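Local coordinates for vacuolar protein sorting protein 36 (Saccharomyces cerevisiae, PDB 2CAY) that probably binds membrane lipids through its N-terminal PH-like GLUE domain, as part of the ESCRT-II complex that sorts proteins into multivesicular bodies, at residues W12-T17 and R61-I65; Q49-R54 and Y64-A68; S19-P23 and G53-L57. All blocks are in the same frame, centred on the assembly; numbering follows the deposited sequence.

Contact 1 (W12-T17 and R61-I65)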
loop_
_atom_site.group_PDB
_atom_site.type_symbol
_atom_site.label_atom_id
_atom_site.label_comp_id
_atom_site.label_asym_id
_atom_site.label_seq_id
_atom_site.Cartn_x
_atom_site.Cartn_y
_atom_site.Cartn_z
ATOM N N TRP A 12 -3.038 -23.578 10.894
ATOM C CA TRP A 12 -3.745 -24.375 9.909
ATOM C C TRP A 12 -4.063 -25.770 10.485
ATOM O O TRP A 12 -3.323 -26.283 11.334
ATOM C CB TRP A 12 -2.911 -24.513 8.638
ATOM C CG TRP A 12 -2.783 -23.266 7.702
ATOM C CD1 TRP A 12 -1.704 -22.409 7.620
ATOM C CD2 TRP A 12 -3.716 -22.821 6.687
ATOM N NE1 TRP A 12 -1.921 -21.460 6.652
ATOM C CE2 TRP A 12 -3.143 -21.678 6.065
ATOM C CE3 TRP A 12 -4.972 -23.259 6.264
ATOM C CZ2 TRP A 12 -3.791 -20.971 5.039
ATOM C CZ3 TRP A 12 -5.630 -22.550 5.235
ATOM C CH2 TRP A 12 -5.027 -21.420 4.630
ATOM N N HIS A 13 -5.169 -26.366 10.053
ATOM C CA HIS A 13 -5.487 -27.752 10.443
ATOM C C HIS A 13 -5.734 -28.616 9.199
ATOM O O HIS A 13 -6.058 -28.111 8.109
ATOM C CB HIS A 13 -6.652 -27.826 11.460
ATOM C CG HIS A 13 -7.919 -27.176 10.987
ATOM N ND1 HIS A 13 -8.721 -27.720 10.001
ATOM C CD2 HIS A 13 -8.506 -26.008 11.339
ATOM C CE1 HIS A 13 -9.745 -26.914 9.764
ATOM N NE2 HIS A 13 -9.646 -25.876 10.571
ATOM N N TYR A 14 -5.577 -29.929 9.352
ATOM C CA TYR A 14 -5.787 -30.840 8.233
ATOM C C TYR A 14 -7.291 -30.867 7.892
ATOM O O TYR A 14 -8.145 -30.787 8.794
ATOM C CB TYR A 14 -5.249 -32.233 8.614
ATOM C CG TYR A 14 -5.569 -33.316 7.625
ATOM C CD1 TYR A 14 -4.863 -33.442 6.429
ATOM C CD2 TYR A 14 -6.614 -34.211 7.879
ATOM C CE1 TYR A 14 -5.186 -34.462 5.514
ATOM C CE2 TYR A 14 -6.941 -35.207 6.977
ATOM C CZ TYR A 14 -6.237 -35.328 5.812
ATOM O OH TYR A 14 -6.594 -36.342 4.954
ATOM N N VAL A 15 -7.598 -30.928 6.599
ATOM C CA VAL A 15 -8.990 -31.009 6.102
ATOM C C VAL A 15 -9.126 -32.266 5.214
ATOM O O VAL A 15 -8.321 -32.481 4.316
ATOM C CB VAL A 15 -9.411 -29.724 5.281
ATOM C CG1 VAL A 15 -10.726 -29.958 4.523
ATOM C CG2 VAL A 15 -9.584 -28.537 6.209
ATOM N N GLU A 16 -10.147 -33.082 5.479
ATOM C CA GLU A 16 -10.424 -34.267 4.658
ATOM C C GLU A 16 -11.243 -33.850 3.458
ATOM O O GLU A 16 -12.098 -32.957 3.569
ATOM C CB GLU A 16 -11.236 -35.296 5.460
ATOM C CG GLU A 16 -10.552 -35.885 6.697
ATOM C CD GLU A 16 -11.409 -36.994 7.342
ATOM O OE1 GLU A 16 -12.173 -37.650 6.608
ATOM O OE2 GLU A 16 -11.351 -37.189 8.566
ATOM N N THR A 17 -10.989 -34.495 2.326
ATOM C CA THR A 17 -11.770 -34.293 1.111
ATOM C C THR A 17 -12.198 -35.625 0.465
ATOM O O THR A 17 -11.648 -36.690 0.778
ATOM C CB THR A 17 -10.968 -33.539 0.043
ATOM O OG1 THR A 17 -10.003 -34.423 -0.541
ATOM C CG2 THR A 17 -10.274 -32.313 0.630
ATOM N N ARG A 61 -14.888 -21.258 8.144
ATOM C CA ARG A 61 -13.470 -21.528 7.803
ATOM C C ARG A 61 -13.062 -20.963 6.448
ATOM O O ARG A 61 -13.909 -20.738 5.583
ATOM C CB ARG A 61 -13.185 -23.041 7.789
ATOM C CG ARG A 61 -13.272 -23.695 9.195
ATOM C CD ARG A 61 -12.757 -25.131 9.185
ATOM N NE ARG A 61 -13.690 -26.037 8.518
ATOM C CZ ARG A 61 -13.429 -27.325 8.285
ATOM N NH1 ARG A 61 -12.261 -27.856 8.642
ATOM N NH2 ARG A 61 -14.336 -28.089 7.682
ATOM N N ILE A 62 -11.752 -20.811 6.254
ATOM C CA ILE A 62 -11.163 -20.735 4.928
ATOM C C ILE A 62 -10.446 -22.055 4.703
ATOM O O ILE A 62 -9.662 -22.507 5.560
ATOM C CB ILE A 62 -10.156 -19.538 4.802
ATOM C CG1 ILE A 62 -10.909 -18.201 4.844
ATOM C CG2 ILE A 62 -9.327 -19.683 3.514
ATOM C CD1 ILE A 62 -10.037 -16.958 5.367
ATOM N N ILE A 63 -10.698 -22.675 3.562
ATOM C CA ILE A 63 -10.183 -23.998 3.284
ATOM C C ILE A 63 -9.409 -24.028 1.996
ATOM O O ILE A 63 -9.889 -23.597 0.962
ATOM C CB ILE A 63 -11.330 -25.032 3.222
ATOM C CG1 ILE A 63 -12.035 -25.159 4.598
ATOM C CG2 ILE A 63 -10.806 -26.408 2.674
ATOM C CD1 ILE A 63 -13.383 -25.907 4.507
ATOM N N TYR A 64 -8.188 -24.536 2.054
ATOM C CA TYR A 64 -7.372 -24.724 0.855
ATOM C C TYR A 64 -7.415 -26.183 0.420
ATOM O O TYR A 64 -7.023 -27.063 1.205
ATOM C CB TYR A 64 -5.930 -24.264 1.130
ATOM C CG TYR A 64 -4.932 -24.656 0.065
ATOM C CD1 TYR A 64 -4.660 -23.808 -1.034
ATOM C CD2 TYR A 64 -4.267 -25.885 0.137
ATOM C CE1 TYR A 64 -3.762 -24.190 -2.018
ATOM C CE2 TYR A 64 -3.367 -26.272 -0.847
ATOM C CZ TYR A 64 -3.124 -25.416 -1.911
ATOM O OH TYR A 64 -2.237 -25.803 -2.873
ATOM N N ILE A 65 -7.863 -26.427 -0.820
ATOM C CA ILE A 65 -7.902 -27.793 -1.403
ATOM C C ILE A 65 -6.803 -27.934 -2.457
ATOM O O ILE A 65 -6.893 -27.348 -3.558
ATOM C CB ILE A 65 -9.294 -28.149 -2.037
ATOM C CG1 ILE A 65 -10.444 -27.971 -1.033
ATOM C CG2 ILE A 65 -9.267 -29.565 -2.645
ATOM C CD1 ILE A 65 -10.300 -28.774 0.287
#
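With its CG set between the backbone N and the carbonyl carbon (chi1 57°), His13 holds its imidazole against the side chain of Arg61, whose chain bends at chi3 (-73°) to bring the guanidinium up to it. The two flat groups are nearly coplanar, 20° apart, and meet at their edges, with CD of Arg61 3.5 Å from both CE1 and NE2 of His13. CE1 of His13 to NH1 of Arg61, at 2.9 Å, is too short for a relaxed contact, so the exact ring placement there is doubtful. Polar partners lie elsewhere: ND1 of His13 makes a weak bond to Tyr14 O at 3.3 Å, and NE of Arg61 is in a salt bridge with Glu29. Val15 runs past Arg61 in the opposite direction, its CG2 3.7 Å from NH1. Its other methyl, CG1, meets Ile63 CG2 at 4.0 Å. Beyond it, Thr17 and Ile65 point tip to tip, CG2 to CD1 3.6 Å. No hydrogen bond links the segments, and the CA atoms of Val15 and Ile63 stand 7.6 Å apart. Strand 75-78 lies between the strand at His13 and strand 61-66, bonding both through its backbone, within an antiparallel sheet of a PH-like fold.

Contact 2 (Q49-R54 and Y64-A68)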
loop_
_atom_site.group_PDB
_atom_site.type_symbol
_atom_site.label_atom_id
_atom_site.label_comp_id
_atom_site.label_asym_id
_atom_site.label_seq_id
_atom_site.Cartn_x
_atom_site.Cartn_y
_atom_site.Cartn_z
ATOM N N GLN A 49 4.830 -26.489 -1.923
ATOM C CA GLN A 49 3.881 -27.588 -2.156
ATOM C C GLN A 49 2.415 -27.253 -1.821
ATOM O O GLN A 49 1.539 -28.132 -1.816
ATOM C CB GLN A 49 4.336 -28.865 -1.418
ATOM C CG GLN A 49 5.748 -29.321 -1.808
ATOM C CD GLN A 49 5.951 -29.353 -3.310
ATOM O OE1 GLN A 49 5.157 -29.950 -4.046
ATOM N NE2 GLN A 49 7.015 -28.704 -3.778
ATOM N N ARG A 50 2.134 -25.979 -1.532
ATOM C CA ARG A 50 0.743 -25.551 -1.388
ATOM C C ARG A 50 0.549 -24.314 -2.257
ATOM O O ARG A 50 0.016 -23.312 -1.807
ATOM C CB ARG A 50 0.391 -25.219 0.062
ATOM C CG ARG A 50 0.669 -26.335 1.134
ATOM C CD ARG A 50 -0.281 -27.465 1.027
ATOM N NE ARG A 50 0.070 -28.554 1.946
ATOM C CZ ARG A 50 1.035 -29.458 1.727
ATOM N NH1 ARG A 50 1.769 -29.434 0.611
ATOM N NH2 ARG A 50 1.262 -30.415 2.629
ATOM N N GLN A 51 0.994 -24.417 -3.498
ATOM C CA GLN A 51 1.029 -23.307 -4.429
ATOM C C GLN A 51 -0.060 -23.284 -5.515
ATOM O O GLN A 51 -0.161 -22.304 -6.264
ATOM C CB GLN A 51 2.432 -23.202 -5.040
ATOM C CG GLN A 51 3.461 -22.663 -4.032
ATOM C CD GLN A 51 3.008 -21.323 -3.382
ATOM O OE1 GLN A 51 2.843 -21.238 -2.181
ATOM N NE2 GLN A 51 2.817 -20.305 -4.195
ATOM N N ARG A 52 -0.882 -24.334 -5.590
ATOM C CA ARG A 52 -1.979 -24.372 -6.563
ATOM C C ARG A 52 -3.117 -25.236 -6.035
ATOM O O ARG A 52 -3.039 -26.485 -6.001
ATOM C CB ARG A 52 -1.502 -24.846 -7.935
ATOM C CG ARG A 52 -2.539 -24.712 -9.054
ATOM C CD ARG A 52 -1.961 -25.197 -10.393
ATOM N NE ARG A 52 -0.754 -24.429 -10.750
ATOM C CZ ARG A 52 0.503 -24.856 -10.600
ATOM N NH1 ARG A 52 0.753 -26.079 -10.117
ATOM N NH2 ARG A 52 1.517 -24.057 -10.948
ATOM N N GLY A 53 -4.164 -24.545 -5.609
ATOM C CA GLY A 53 -5.339 -25.154 -5.029
ATOM C C GLY A 53 -6.570 -24.291 -5.223
ATOM O O GLY A 53 -6.483 -23.119 -5.667
ATOM N N ARG A 54 -7.719 -24.873 -4.939
ATOM C CA ARG A 54 -8.950 -24.106 -4.864
ATOM C C ARG A 54 -9.081 -23.596 -3.436
ATOM O O ARG A 54 -8.652 -24.260 -2.469
ATOM C CB ARG A 54 -10.163 -24.973 -5.219
ATOM C CG ARG A 54 -10.280 -25.246 -6.699
ATOM C CD ARG A 54 -11.653 -25.818 -7.000
ATOM N NE ARG A 54 -11.761 -27.123 -6.369
ATOM C CZ ARG A 54 -12.884 -27.830 -6.271
ATOM N NH1 ARG A 54 -14.035 -27.353 -6.764
ATOM N NH2 ARG A 54 -12.843 -29.015 -5.669
ATOM N N TYR A 64 -8.188 -24.536 2.054
ATOM C CA TYR A 64 -7.372 -24.724 0.855
ATOM C C TYR A 64 -7.415 -26.183 0.420
ATOM O O TYR A 64 -7.023 -27.063 1.205
ATOM C CB TYR A 64 -5.930 -24.264 1.130
ATOM C CG TYR A 64 -4.932 -24.656 0.065
ATOM C CD1 TYR A 64 -4.660 -23.808 -1.034
ATOM C CD2 TYR A 64 -4.267 -25.885 0.137
ATOM C CE1 TYR A 64 -3.762 -24.190 -2.018
ATOM C CE2 TYR A 64 -3.367 -26.272 -0.847
ATOM C CZ TYR A 64 -3.124 -25.416 -1.911
ATOM O OH TYR A 64 -2.237 -25.803 -2.873
ATOM N N ILE A 65 -7.863 -26.427 -0.820
ATOM C CA ILE A 65 -7.902 -27.793 -1.403
ATOM C C ILE A 65 -6.803 -27.934 -2.457
ATOM O O ILE A 65 -6.893 -27.348 -3.558
ATOM C CB ILE A 65 -9.294 -28.149 -2.037
ATOM C CG1 ILE A 65 -10.444 -27.971 -1.033
ATOM C CG2 ILE A 65 -9.267 -29.565 -2.645
ATOM C CD1 ILE A 65 -10.300 -28.774 0.287
ATOM N N ASP A 66 -5.764 -28.695 -2.119
ATOM C CA ASP A 66 -4.632 -28.886 -3.014
ATOM C C ASP A 66 -5.023 -29.510 -4.357
ATOM O O ASP A 66 -5.752 -30.500 -4.388
ATOM C CB ASP A 66 -3.539 -29.714 -2.314
ATOM C CG ASP A 66 -2.218 -29.632 -3.035
ATOM O OD1 ASP A 66 -1.677 -28.498 -3.192
ATOM O OD2 ASP A 66 -1.740 -30.702 -3.486
ATOM N N ASP A 67 -4.564 -28.937 -5.471
ATOM C CA ASP A 67 -4.925 -29.477 -6.778
ATOM C C ASP A 67 -4.314 -30.871 -6.979
ATOM O O ASP A 67 -5.007 -31.777 -7.429
ATOM C CB ASP A 67 -4.492 -28.560 -7.922
ATOM C CG ASP A 67 -5.466 -27.386 -8.158
ATOM O OD1 ASP A 67 -6.575 -27.321 -7.552
ATOM O OD2 ASP A 67 -5.115 -26.521 -8.987
ATOM N N ALA A 68 -3.037 -31.025 -6.620
ATOM C CA ALA A 68 -2.271 -32.237 -6.903
ATOM C C ALA A 68 -2.655 -33.395 -5.966
ATOM O O ALA A 68 -2.930 -34.515 -6.430
ATOM C CB ALA A 68 -0.752 -31.951 -6.845
HETATM O O HOH W 1 0.774 -30.567 -3.090
HETATM O O HOH W 2 -1.201 -28.554 -6.559
HETATM O O HOH W 3 0.292 -27.199 -4.890
#
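Tyr64 reaches from its strand across Gly53 to the turn at Arg50-Arg52, because its CG is anti to the backbone N (chi1 169°) and the ring extends to that turn. CE1 of Tyr64 comes to 3.5 Å from Gly53 CA, an approach made possible by the absence of a side chain there. On the other rim of the ring, CE2 of Tyr64 touches CD of Arg50 at 3.8 Å. A bend at chi2 (-72°) places that CD. The guanidinium plane of Arg50 lies only 11° from that of the ring. NH1 of Arg50 then turns back on its own segment and bonds Gln49 O at 2.8 Å; the acceptor lies in the guanidinium plane, but the donor sits above the carbonyl plane.

The two segments form the open end of the beta hairpin of strands 53-58 and 61-66, part of an antiparallel sheet of the PH-like domain. Arg54 and Ile65 form a hydrogen-bonded pair, with Ile65 N 2.8 Å from Arg54 O, and Gly53 faces Asp66 as the next, non-hydrogen-bonded pair. Past the strands, Asp67 N donates to Arg52 O at 2.9 Å, in the carbonyl plane and on a lone pair.

The hydroxyl of Tyr64 donates to the anti lone pair of Asp66 OD1 (OH to OD1 2.8 Å) and takes a weak bond from Arg52 N. That carboxylate is fixed again through OD2, which accepts from the backbone N of Lys69, while a water lies between OD1 and Arg52 N. Asp67 crosses Arg52 at about a right angle, its OD2 meeting the aliphatic CG at 3.1 Å, whereas Arg52 NE stays 5.1 Å from that same OD2.

Contact 3 (S19-P23 and G53-L57)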
loop_
_atom_site.group_PDB
_atom_site.type_symbol
_atom_site.label_atom_id
_atom_site.label_comp_id
_atom_site.label_asym_id
_atom_site.label_seq_id
_atom_site.Cartn_x
_atom_site.Cartn_y
_atom_site.Cartn_z
ATOM N N SER A 19 -12.303 -38.046 -2.960
ATOM C CA SER A 19 -11.306 -38.318 -3.987
ATOM C C SER A 19 -11.256 -37.194 -5.038
ATOM O O SER A 19 -10.172 -36.797 -5.505
ATOM C CB SER A 19 -11.624 -39.676 -4.638
ATOM O OG SER A 19 -13.043 -39.873 -4.710
ATOM N N SER A 20 -12.425 -36.656 -5.373
ATOM C CA SER A 20 -12.538 -35.596 -6.386
ATOM C C SER A 20 -12.150 -34.180 -5.894
ATOM O O SER A 20 -12.129 -33.228 -6.677
ATOM C CB SER A 20 -13.945 -35.609 -6.995
ATOM O OG SER A 20 -14.929 -35.320 -6.020
ATOM N N GLY A 21 -11.850 -34.047 -4.600
ATOM C CA GLY A 21 -11.364 -32.792 -4.036
ATOM C C GLY A 21 -12.451 -31.915 -3.460
ATOM O O GLY A 21 -12.290 -30.695 -3.370
ATOM N N GLN A 22 -13.565 -32.525 -3.069
ATOM C CA GLN A 22 -14.611 -31.807 -2.390
ATOM C C GLN A 22 -14.405 -31.917 -0.863
ATOM O O GLN A 22 -14.295 -33.025 -0.325
ATOM C CB GLN A 22 -15.975 -32.326 -2.851
ATOM C CG GLN A 22 -17.175 -31.470 -2.432
ATOM C CD GLN A 22 -17.168 -30.015 -2.997
ATOM O OE1 GLN A 22 -16.915 -29.773 -4.193
ATOM N NE2 GLN A 22 -17.468 -29.052 -2.122
ATOM N N PRO A 23 -14.340 -30.765 -0.155
ATOM C CA PRO A 23 -14.102 -30.818 1.300
ATOM C C PRO A 23 -15.283 -31.410 2.058
ATOM O O PRO A 23 -16.440 -31.203 1.673
ATOM C CB PRO A 23 -13.889 -29.345 1.696
ATOM C CG PRO A 23 -14.537 -28.549 0.600
ATOM C CD PRO A 23 -14.486 -29.380 -0.654
ATOM N N GLY A 53 -4.164 -24.545 -5.609
ATOM C CA GLY A 53 -5.339 -25.154 -5.029
ATOM C C GLY A 53 -6.570 -24.291 -5.223
ATOM O O GLY A 53 -6.483 -23.119 -5.667
ATOM N N ARG A 54 -7.719 -24.873 -4.939
ATOM C CA ARG A 54 -8.950 -24.106 -4.864
ATOM C C ARG A 54 -9.081 -23.596 -3.436
ATOM O O ARG A 54 -8.652 -24.260 -2.469
ATOM C CB ARG A 54 -10.163 -24.973 -5.219
ATOM C CG ARG A 54 -10.280 -25.246 -6.699
ATOM C CD ARG A 54 -11.653 -25.818 -7.000
ATOM N NE ARG A 54 -11.761 -27.123 -6.369
ATOM C CZ ARG A 54 -12.884 -27.830 -6.271
ATOM N NH1 ARG A 54 -14.035 -27.353 -6.764
ATOM N NH2 ARG A 54 -12.843 -29.015 -5.669
ATOM N N ILE A 55 -9.654 -22.406 -3.299
ATOM C CA ILE A 55 -9.863 -21.837 -1.993
ATOM C C ILE A 55 -11.373 -21.752 -1.766
ATOM O O ILE A 55 -12.110 -21.326 -2.665
ATOM C CB ILE A 55 -9.088 -20.458 -1.822
ATOM C CG1 ILE A 55 -8.894 -20.095 -0.346
ATOM C CG2 ILE A 55 -9.770 -19.319 -2.583
ATOM C CD1 ILE A 55 -7.768 -20.903 0.346
ATOM N N PHE A 56 -11.829 -22.222 -0.603
ATOM C CA PHE A 56 -13.257 -22.216 -0.242
ATOM C C PHE A 56 -13.440 -21.338 0.976
ATOM O O PHE A 56 -12.702 -21.484 1.971
ATOM C CB PHE A 56 -13.759 -23.616 0.184
ATOM C CG PHE A 56 -13.878 -24.617 -0.919
ATOM C CD1 PHE A 56 -12.751 -25.075 -1.601
ATOM C CD2 PHE A 56 -15.117 -25.142 -1.253
ATOM C CE1 PHE A 56 -12.866 -26.043 -2.631
ATOM C CE2 PHE A 56 -15.243 -26.106 -2.280
ATOM C CZ PHE A 56 -14.119 -26.554 -2.958
ATOM N N LEU A 57 -14.435 -20.471 0.937
ATOM C CA LEU A 57 -14.870 -19.771 2.114
ATOM C C LEU A 57 -16.159 -20.432 2.590
ATOM O O LEU A 57 -17.119 -20.605 1.797
ATOM C CB LEU A 57 -15.136 -18.280 1.810
ATOM C CG LEU A 57 -15.764 -17.484 2.978
ATOM C CD1 LEU A 57 -14.662 -17.187 4.024
ATOM C CD2 LEU A 57 -16.299 -16.156 2.404
#
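Phe56 and Pro23 meet where the loop between strands 13-14 and 31-35 folds over strand 53-58, on one face of an antiparallel sheet of the PH-like domain. From CB the Phe56 side chain heads toward the loop, with CG anti to the carbonyl carbon (chi1 -71°), and the contacts begin on the ring. CD2 lies 3.9 Å from CG of Pro23. One atom further, CE2 meets both NE2 of Gln22 and CD of Pro23; the amide of Gln22 is turned steeply against the ring, 78° between planes. At the tip, CZ has Pro23 CD at 3.7 Å. The proline approaches amount to a CH-pi contact over one face, Pro23 CG standing 3.9 Å from the ring centroid and 15° off its normal. On the other rim, CE1 packs against CG1 of Ile65 from the neighbouring strand. The tip also serves Arg54, two residues earlier on the same strand: CZ of Phe56 sits 3.7 Å above the centre of the guanidinium plane, so the phenyl points its edge at that flat group. Thus backed, the guanidinium presents its own edge to the loop, and NH2 of Arg54 comes to 2.9 Å from the backbone O of Gly21.

How the contacts relate
All three contacts rest on one antiparallel sheet, ordered 13-14, 75-78, 61-66, 53-58, 31-35. Contact 2 joins adjacent strands 53-58 and 61-66 at one end of their hairpin; contact 1 brings the N-terminal segment to strand 61-66, with strand 75-78 between them; contact 3 lays the following loop against strand 53-58. Their centres are 8 to 10 Å apart. Contact 3 is nested within the loop that contact 1 closes, while contacts 1 and 2 both end on strand 61-66, sharing Tyr64 and Ile65. Ile65 is where they converge, its CG2 3.3 Å from Gly21 O and its CD1 3.9 Å from Pro23 CB. Contacts 1 and 3 tie the N-terminal part of the chain to the hairpin, and contact 2 closes the hairpin's open end.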